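Local coordinates for CrRbcX-IIa (Chlamydomonas reinhardtii, PDB 5BS1), which probably acts as a homodimeric assembly chaperone for Rubisco, assisting the large subunits as they are put together in this green alga, at residues Gln50-Leu55 with Lys78-Leu82; Met1-Ser7 with Lys16-Leu21. One frame throughout, in Å; residues are numbered along the deposited sequence.

Contact 1 (Gln50-Leu55 with Lys78-Leu82); sequences QAYLDL and KNHAL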
ATOM      1  N   GLN A  50      23.100 -22.017   4.691  1.00 14.69           N
ATOM      2  CA  GLN A  50      21.963 -22.609   4.016  1.00 14.74           C
ATOM      3  C   GLN A  50      20.758 -21.654   4.029  1.00 13.49           C
ATOM      4  O   GLN A  50      20.050 -21.538   3.022  1.00 13.22           O
ATOM      5  CB  GLN A  50      21.574 -23.946   4.636  1.00 16.16           C
ATOM      6  CG  GLN A  50      20.558 -24.702   3.791  1.00 15.88           C
ATOM      7  CD  GLN A  50      21.066 -24.999   2.386  1.00 17.07           C
ATOM      8  OE1 GLN A  50      22.111 -25.627   2.216  1.00 18.89           O
ATOM      9  NE2 GLN A  50      20.349 -24.540   1.383  1.00 17.03           N
ATOM     10  N   ALA A  51      20.589 -20.924   5.133  1.00 12.96           N
ATOM     11  CA  ALA A  51      19.506 -19.938   5.220  1.00 11.41           C
ATOM     12  C   ALA A  51      19.731 -18.835   4.187  1.00 11.34           C
ATOM     13  O   ALA A  51      18.795 -18.412   3.533  1.00 11.53           O
ATOM     14  CB  ALA A  51      19.432 -19.369   6.629  1.00 11.64           C
ATOM     15  N   TYR A  52      20.984 -18.391   4.039  1.00 10.90           N
ATOM     16  CA  TYR A  52      21.336 -17.406   3.013  1.00 10.87           C
ATOM     17  C   TYR A  52      20.997 -17.957   1.634  1.00 11.18           C
ATOM     18  O   TYR A  52      20.387 -17.273   0.818  1.00 11.20           O
ATOM     19  CB  TYR A  52      22.821 -17.049   3.096  1.00 11.47           C
ATOM     20  CG  TYR A  52      23.331 -16.271   1.932  1.00 11.76           C
ATOM     21  CD1 TYR A  52      23.076 -14.934   1.799  1.00 12.00           C
ATOM     22  CD2 TYR A  52      24.065 -16.908   0.908  1.00 12.71           C
ATOM     23  CE1 TYR A  52      23.539 -14.225   0.694  1.00 12.44           C
ATOM     24  CE2 TYR A  52      24.536 -16.202  -0.187  1.00 13.27           C
ATOM     25  CZ  TYR A  52      24.284 -14.865  -0.286  1.00 13.29           C
ATOM     26  OH  TYR A  52      24.747 -14.132  -1.380  1.00 14.61           O
ATOM     27  N   LEU A  53      21.424 -19.186   1.342  1.00 11.21           N
ATOM     28  CA  LEU A  53      21.198 -19.761   0.017  1.00 11.44           C
ATOM     29  C   LEU A  53      19.703 -19.844  -0.282  1.00 11.53           C
ATOM     30  O   LEU A  53      19.273 -19.472  -1.355  1.00 11.91           O
ATOM     31  CB  LEU A  53      21.835 -21.135  -0.102  1.00 11.72           C
ATOM     32  CG  LEU A  53      23.362 -21.241  -0.013  1.00 12.21           C
ATOM     33  CD1 LEU A  53      23.814 -22.690   0.013  1.00 13.05           C
ATOM     34  CD2 LEU A  53      24.020 -20.511  -1.172  1.00 12.10           C
ATOM     35  N   ASP A  54      18.931 -20.269   0.717  1.00 12.00           N
ATOM     36  CA  ASP A  54      17.486 -20.455   0.527  1.00 13.17           C
ATOM     37  C   ASP A  54      16.785 -19.102   0.377  1.00 12.73           C
ATOM     38  O   ASP A  54      15.890 -18.945  -0.458  1.00 13.28           O
ATOM     39  CB  ASP A  54      16.878 -21.213   1.705  1.00 13.88           C
ATOM     40  CG  ASP A  54      17.302 -22.678   1.770  1.00 15.10           C
ATOM     41  OD1 ASP A  54      17.737 -23.236   0.748  1.00 17.37           O
ATOM     42  OD2 ASP A  54      17.235 -23.295   2.853  1.00 15.98           O
ATOM     43  N   LEU A  55      17.201 -18.113   1.156  1.00 12.12           N
ATOM     44  CA  LEU A  55      16.575 -16.803   1.090  1.00 12.71           C
ATOM     45  C   LEU A  55      16.835 -16.158  -0.251  1.00 14.67           C
ATOM     46  O   LEU A  55      15.916 -15.577  -0.833  1.00 15.64           O
ATOM     47  CB  LEU A  55      17.022 -15.896   2.230  1.00 12.38           C
ATOM     48  CG  LEU A  55      16.271 -14.561   2.356  1.00 12.21           C
ATOM     49  CD1 LEU A  55      14.739 -14.720   2.378  1.00 12.23           C
ATOM     50  CD2 LEU A  55      16.722 -13.819   3.577  1.00 13.27           C
ATOM     51  N   LYS A  78      10.776 -25.429   3.129  1.00 18.05           N
ATOM     52  CA  LYS A  78      12.178 -25.632   2.750  1.00 18.43           C
ATOM     53  C   LYS A  78      13.133 -25.454   3.908  1.00 16.36           C
ATOM     54  O   LYS A  78      14.146 -26.141   4.010  1.00 17.43           O
ATOM     55  CB  LYS A  78      12.550 -24.638   1.638  1.00 20.19           C
ATOM     56  CG  LYS A  78      13.988 -24.720   1.158  1.00 25.58           C
ATOM     57  CD  LYS A  78      14.240 -26.082   0.520  1.00 29.62           C
ATOM     58  CE  LYS A  78      15.687 -26.323   0.142  1.00 33.88           C
ATOM     59  NZ  LYS A  78      16.068 -25.520  -1.044  1.00 37.08           N
ATOM     60  N   ASN A  79      12.847 -24.489   4.772  1.00 14.35           N
ATOM     61  CA  ASN A  79      13.780 -24.076   5.791  1.00 12.73           C
ATOM     62  C   ASN A  79      13.008 -23.458   6.937  1.00 13.00           C
ATOM     63  O   ASN A  79      12.730 -22.261   6.967  1.00 11.90           O
ATOM     64  CB  ASN A  79      14.808 -23.074   5.240  1.00 13.73           C
ATOM     65  CG  ASN A  79      15.962 -22.851   6.183  1.00 13.58           C
ATOM     66  OD1 ASN A  79      15.801 -22.833   7.406  1.00 14.10           O
ATOM     67  ND2 ASN A  79      17.158 -22.691   5.621  1.00 15.72           N
ATOM     68  N   HIS A  80      12.655 -24.306   7.894  1.00 12.11           N
ATOM     69  CA  HIS A  80      11.833 -23.884   9.023  1.00 11.83           C
ATOM     70  C   HIS A  80      12.501 -22.803   9.862  1.00 11.28           C
ATOM     71  O   HIS A  80      11.846 -21.845  10.285  1.00 10.62           O
ATOM     72  CB  HIS A  80      11.533 -25.136   9.858  1.00 12.98           C
ATOM     73  CG  HIS A  80      10.712 -24.897  11.077  1.00 13.37           C
ATOM     74  ND1 HIS A  80      11.252 -24.809  12.335  1.00 13.87           N
ATOM     75  CD2 HIS A  80       9.372 -24.765  11.230  1.00 13.55           C
ATOM     76  CE1 HIS A  80      10.282 -24.589  13.210  1.00 13.75           C
ATOM     77  NE2 HIS A  80       9.137 -24.579  12.566  1.00 13.85           N
ATOM     78  N   ALA A  81      13.798 -22.923  10.123  1.00 10.15           N
ATOM     79  CA  ALA A  81      14.503 -21.944  10.946  1.00 10.03           C
ATOM     80  C   ALA A  81      14.457 -20.555  10.280  1.00  9.91           C
ATOM     81  O   ALA A  81      14.292 -19.538  10.944  1.00 10.04           O
ATOM     82  CB  ALA A  81      15.919 -22.361  11.167  1.00 10.25           C
ATOM     83  N   LEU A  82      14.645 -20.554   8.970  1.00  9.47           N
ATOM     84  CA  LEU A  82      14.609 -19.280   8.211  1.00  9.52           C
ATOM     85  C   LEU A  82      13.195 -18.671   8.305  1.00  9.57           C
ATOM     86  O   LEU A  82      13.065 -17.465   8.524  1.00  9.37           O
ATOM     87  CB  LEU A  82      15.006 -19.521   6.781  1.00  9.57           C
ATOM     88  CG  LEU A  82      14.811 -18.387   5.768  1.00  9.36           C
ATOM     89  CD1 LEU A  82      15.634 -17.184   6.190  1.00  9.58           C
ATOM     90  CD2 LEU A  82      15.140 -18.866   4.360  1.00  8.93           C
TER
HETATM   91  O   HOH W   1      17.160 -25.731   3.832  1.00 26.25           O

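Contact 2 (Met1-Ser7 with Lys16-Leu21); sequences MHIPADS and KAAVAL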
HETATM    1  N   MSE A   1       3.338  -2.410  -5.374  1.00 29.29           N
HETATM    2  CA  MSE A   1       2.306  -2.284  -4.327  1.00 27.08           C
HETATM    3  C   MSE A   1       1.177  -1.523  -4.944  1.00 26.31           C
HETATM    4  O   MSE A   1       1.204  -0.291  -5.044  1.00 28.65           O
HETATM    5  CB  MSE A   1       2.930  -1.634  -3.095  1.00 27.92           C
HETATM    6  CG  MSE A   1       1.950  -1.441  -1.950  1.00 27.47           C
HETATM    7 SE   MSE A   1       3.013  -0.714  -0.458  1.00 30.41          SE
HETATM    8  CE  MSE A   1       1.742  -0.846   1.007  1.00 26.48           C
ATOM      9  N   HIS A   2       0.192  -2.261  -5.418  1.00 21.00           N
ATOM     10  CA  HIS A   2      -0.995  -1.683  -5.995  1.00 19.97           C
ATOM     11  C   HIS A   2      -2.175  -2.110  -5.138  1.00 17.17           C
ATOM     12  O   HIS A   2      -2.707  -3.217  -5.267  1.00 15.35           O
ATOM     13  CB  HIS A   2      -1.147  -2.102  -7.473  1.00 21.72           C
ATOM     14  CG  HIS A   2      -2.368  -1.540  -8.131  1.00 24.44           C
ATOM     15  ND1 HIS A   2      -3.320  -2.318  -8.757  1.00 27.19           N
ATOM     16  CD2 HIS A   2      -2.796  -0.262  -8.252  1.00 25.51           C
ATOM     17  CE1 HIS A   2      -4.271  -1.542  -9.245  1.00 27.10           C
ATOM     18  NE2 HIS A   2      -3.980  -0.291  -8.949  1.00 27.51           N
ATOM     19  N   ILE A   3      -2.581  -1.237  -4.222  1.00 14.86           N
ATOM     20  CA  ILE A   3      -3.514  -1.639  -3.197  1.00 13.33           C
ATOM     21  C   ILE A   3      -4.881  -2.071  -3.749  1.00 13.68           C
ATOM     22  O   ILE A   3      -5.452  -3.056  -3.266  1.00 13.81           O
ATOM     23  CB  ILE A   3      -3.633  -0.567  -2.087  1.00 12.16           C
ATOM     24  CG1 ILE A   3      -2.263  -0.329  -1.437  1.00 12.01           C
ATOM     25  CG2 ILE A   3      -4.681  -0.981  -1.057  1.00 12.47           C
ATOM     26  CD1 ILE A   3      -2.264   0.844  -0.474  1.00 12.01           C
ATOM     27  N   PRO A   4      -5.419  -1.398  -4.788  1.00 14.42           N
ATOM     28  CA  PRO A   4      -6.741  -1.881  -5.252  1.00 15.37           C
ATOM     29  C   PRO A   4      -6.812  -3.348  -5.703  1.00 17.06           C
ATOM     30  O   PRO A   4      -7.913  -3.884  -5.702  1.00 18.39           O
ATOM     31  CB  PRO A   4      -7.060  -0.969  -6.420  1.00 15.46           C
ATOM     32  CG  PRO A   4      -6.302   0.292  -6.139  1.00 15.06           C
ATOM     33  CD  PRO A   4      -5.082  -0.079  -5.341  1.00 14.85           C
ATOM     34  N   ALA A   5      -5.681  -3.955  -6.085  1.00 17.60           N
ATOM     35  CA  ALA A   5      -5.612  -5.349  -6.507  1.00 18.29           C
ATOM     36  C   ALA A   5      -5.340  -6.340  -5.380  1.00 17.72           C
ATOM     37  O   ALA A   5      -5.334  -7.551  -5.625  1.00 19.47           O
ATOM     38  CB  ALA A   5      -4.533  -5.508  -7.572  1.00 18.69           C
ATOM     39  N   ASP A   6      -5.030  -5.850  -4.183  1.00 16.36           N
ATOM     40  CA  ASP A   6      -4.778  -6.698  -3.020  1.00 16.68           C
ATOM     41  C   ASP A   6      -6.050  -7.182  -2.337  1.00 15.11           C
ATOM     42  O   ASP A   6      -7.167  -6.701  -2.611  1.00 16.21           O
ATOM     43  CB  ASP A   6      -3.809  -6.012  -2.025  1.00 19.06           C
ATOM     44  CG  ASP A   6      -2.323  -6.301  -2.379  1.00 22.35           C
ATOM     45  OD1 ASP A   6      -1.990  -6.554  -3.557  1.00 26.03           O
ATOM     46  OD2 ASP A   6      -1.489  -6.325  -1.475  1.00 26.46           O
ATOM     47  N   SER A   7      -5.887  -8.192  -1.479  1.00 13.99           N
ATOM     48  CA  SER A   7      -7.013  -8.849  -0.814  1.00 13.50           C
ATOM     49  C   SER A   7      -8.012  -9.331  -1.862  1.00 13.21           C
ATOM     50  O   SER A   7      -7.649  -9.792  -2.957  1.00 13.69           O
ATOM     51  CB  SER A   7      -7.639  -7.879   0.189  1.00 13.19           C
ATOM     52  OG  SER A   7      -8.624  -8.467   1.044  1.00 12.35           O
ATOM     53  N   LYS A  16      -7.842  -3.792   2.004  1.00  7.51           N
ATOM     54  CA  LYS A  16      -6.874  -3.897   0.919  1.00  7.71           C
ATOM     55  C   LYS A  16      -5.533  -3.300   1.336  1.00  7.30           C
ATOM     56  O   LYS A  16      -4.503  -3.922   1.106  1.00  7.07           O
ATOM     57  CB  LYS A  16      -7.398  -3.236  -0.357  1.00  8.97           C
ATOM     58  CG  LYS A  16      -8.569  -3.970  -0.965  1.00 10.36           C
ATOM     59  CD  LYS A  16      -8.931  -3.396  -2.329  1.00 12.30           C
ATOM     60  CE  LYS A  16     -10.080  -4.180  -2.950  1.00 14.86           C
ATOM     61  NZ  LYS A  16     -10.556  -3.484  -4.169  1.00 18.48           N
ATOM     62  N   ALA A  17      -5.554  -2.134   1.962  1.00  6.63           N
ATOM     63  CA  ALA A  17      -4.338  -1.486   2.424  1.00  6.49           C
ATOM     64  C   ALA A  17      -3.643  -2.342   3.475  1.00  6.38           C
ATOM     65  O   ALA A  17      -2.428  -2.488   3.428  1.00  6.45           O
ATOM     66  CB  ALA A  17      -4.636  -0.097   2.946  1.00  6.59           C
ATOM     67  N   ALA A  18      -4.407  -2.914   4.389  1.00  6.57           N
ATOM     68  CA  ALA A  18      -3.830  -3.761   5.466  1.00  7.03           C
ATOM     69  C   ALA A  18      -3.114  -4.962   4.869  1.00  7.27           C
ATOM     70  O   ALA A  18      -1.997  -5.274   5.253  1.00  7.25           O
ATOM     71  CB  ALA A  18      -4.917  -4.182   6.443  1.00  7.01           C
ATOM     72  N   VAL A  19      -3.743  -5.623   3.915  1.00  7.73           N
ATOM     73  CA  VAL A  19      -3.126  -6.817   3.281  1.00  7.93           C
ATOM     74  C   VAL A  19      -1.892  -6.440   2.464  1.00  8.05           C
ATOM     75  O   VAL A  19      -0.870  -7.113   2.495  1.00  7.91           O
ATOM     76  CB  VAL A  19      -4.169  -7.602   2.470  1.00  8.44           C
ATOM     77  CG1 VAL A  19      -3.514  -8.750   1.747  1.00  8.86           C
ATOM     78  CG2 VAL A  19      -5.246  -8.099   3.425  1.00  8.38           C
ATOM     79  N   ALA A  20      -1.971  -5.312   1.763  1.00  8.16           N
ATOM     80  CA  ALA A  20      -0.823  -4.799   1.018  1.00  8.28           C
ATOM     81  C   ALA A  20       0.331  -4.490   1.970  1.00  8.37           C
ATOM     82  O   ALA A  20       1.495  -4.789   1.678  1.00  8.35           O
ATOM     83  CB  ALA A  20      -1.217  -3.558   0.255  1.00  8.39           C
ATOM     84  N   LEU A  21       0.021  -3.885   3.106  1.00  8.74           N
ATOM     85  CA  LEU A  21       1.057  -3.580   4.121  1.00  8.77           C
ATOM     86  C   LEU A  21       1.672  -4.874   4.649  1.00  8.67           C
ATOM     87  O   LEU A  21       2.889  -4.958   4.825  1.00  8.59           O
ATOM     88  CB  LEU A  21       0.512  -2.763   5.290  1.00  9.60           C
ATOM     89  CG  LEU A  21       0.225  -1.294   4.996  1.00 10.25           C
ATOM     90  CD1 LEU A  21      -0.574  -0.713   6.123  1.00 11.21           C
ATOM     91  CD2 LEU A  21       1.491  -0.501   4.745  1.00 10.78           C
TER

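Contact 1 (Gln50-Leu55 with Lys78-Leu82)
Asp54 of helix 46-59 faces Asn79, and the two flat groups stand almost at a right angle, carboxylate and amide planes 83° apart. Asn79 ND2 points its N-H at Asp54 OD2 on the anti side of the carboxylate, a nearly straight bond of 2.8 Å. With CG anti to the carbonyl carbon (chi1 -70°), Asp54 swings its acid group out to this partner. Water 1 also donates to OD2 and links it to Lys78 O. The other oxygen, OD1, is met from above the carboxylate plane by Gln50 NE2 at 3.0 Å, one helical turn back. Lys78, its chain bent twice, crosses Asp54 and makes a salt bridge from NZ to Asp54 OD1 at 3.3 Å, whose hydrogen bond is weak. Next to this polar cluster, Leu82 sets CD2 against Asp54 CB at 3.9 Å and against Leu55 CB at 4.1 Å. The Asn79 amide is gripped at both ends, because its OD1 accepts Leu82 N at 3.0 Å, which should fix its rotation. That second bond is a classic asparagine N-cap: Asn79 starts helix 80-96 where helix 69-78 stops, and Asp54 ties this helix-to-helix junction to helix 46-59.

Contact 2 (Met1-Ser7 with Lys16-Leu21)
Lys16 reaches along the N-terminal segment, its chain extended beyond CG, and ends in the one hydrogen bond that joins Met1-Ser7 to Lys16-Leu21. NZ donates to Pro4 O at 3.1 Å, tilted 18° from the carbonyl plane, which ties the lysine to the 3-10 turn of residues 3-5. On the way the aliphatic part of the lysine runs past further carbonyls, with CB 3.5 Å from Ile3 O and CG a like distance from Asp6 O. That turn is itself braced by Asp6 N bonding back to Ile3 O.

The apolar contacts centre on Ile3. Its CG2, anti to the backbone N, presses onto the helix backbone at Ala17 N, only 3.3 Å away, while CG1 lies against Ala20 CB at 3.8 Å. Selenomethionine Met1 stretches out fully (chi1 179°, chi2 176°) and brings its terminal CE to Leu21 CD2 at 3.8 Å.

Two further contacts are of the van der Waals kind. At the far end of the segment Ser7 sets its CB 4.0 Å from Val19 CG2. Asp6 brings a carboxylate oxygen against the helix without a hydrogen bond across the contact: its OD2 comes to Ala20 CA at 3.0 Å, with CB a little farther off, and approaches Ala20 N at an angle too poor for a bond.

Partners from the second subunit lie beside this layer: Met1 touches Lys16 of that subunit and Pro4 touches its Phe27. Taken together, this is a short N-terminal arm that turns back through a 3-10 segment and lies on the first turns of helix 13-38, next to the subunit boundary of an all-helical dimer.

How the contacts relate
Contact 2 closes before contact 1 opens along the chain, and the two lie on opposite sides of its centre. Their own centres are 27 Å apart and their nearest atoms about 16 Å, so neither touches the other. Helix 13-38 bridges the gap: contact 2 holds the N-terminal arm to its early turns, whereas Leu55 of contact 1 packs on Val33 and Leu34 near its end. Both come near the second subunit, contact 2 at six residues but contact 1 at a single one, His80, which meets Ala121 of that subunit. Contact 2 therefore belongs to the dimer boundary, and contact 1 mainly to the helical packing within one chain.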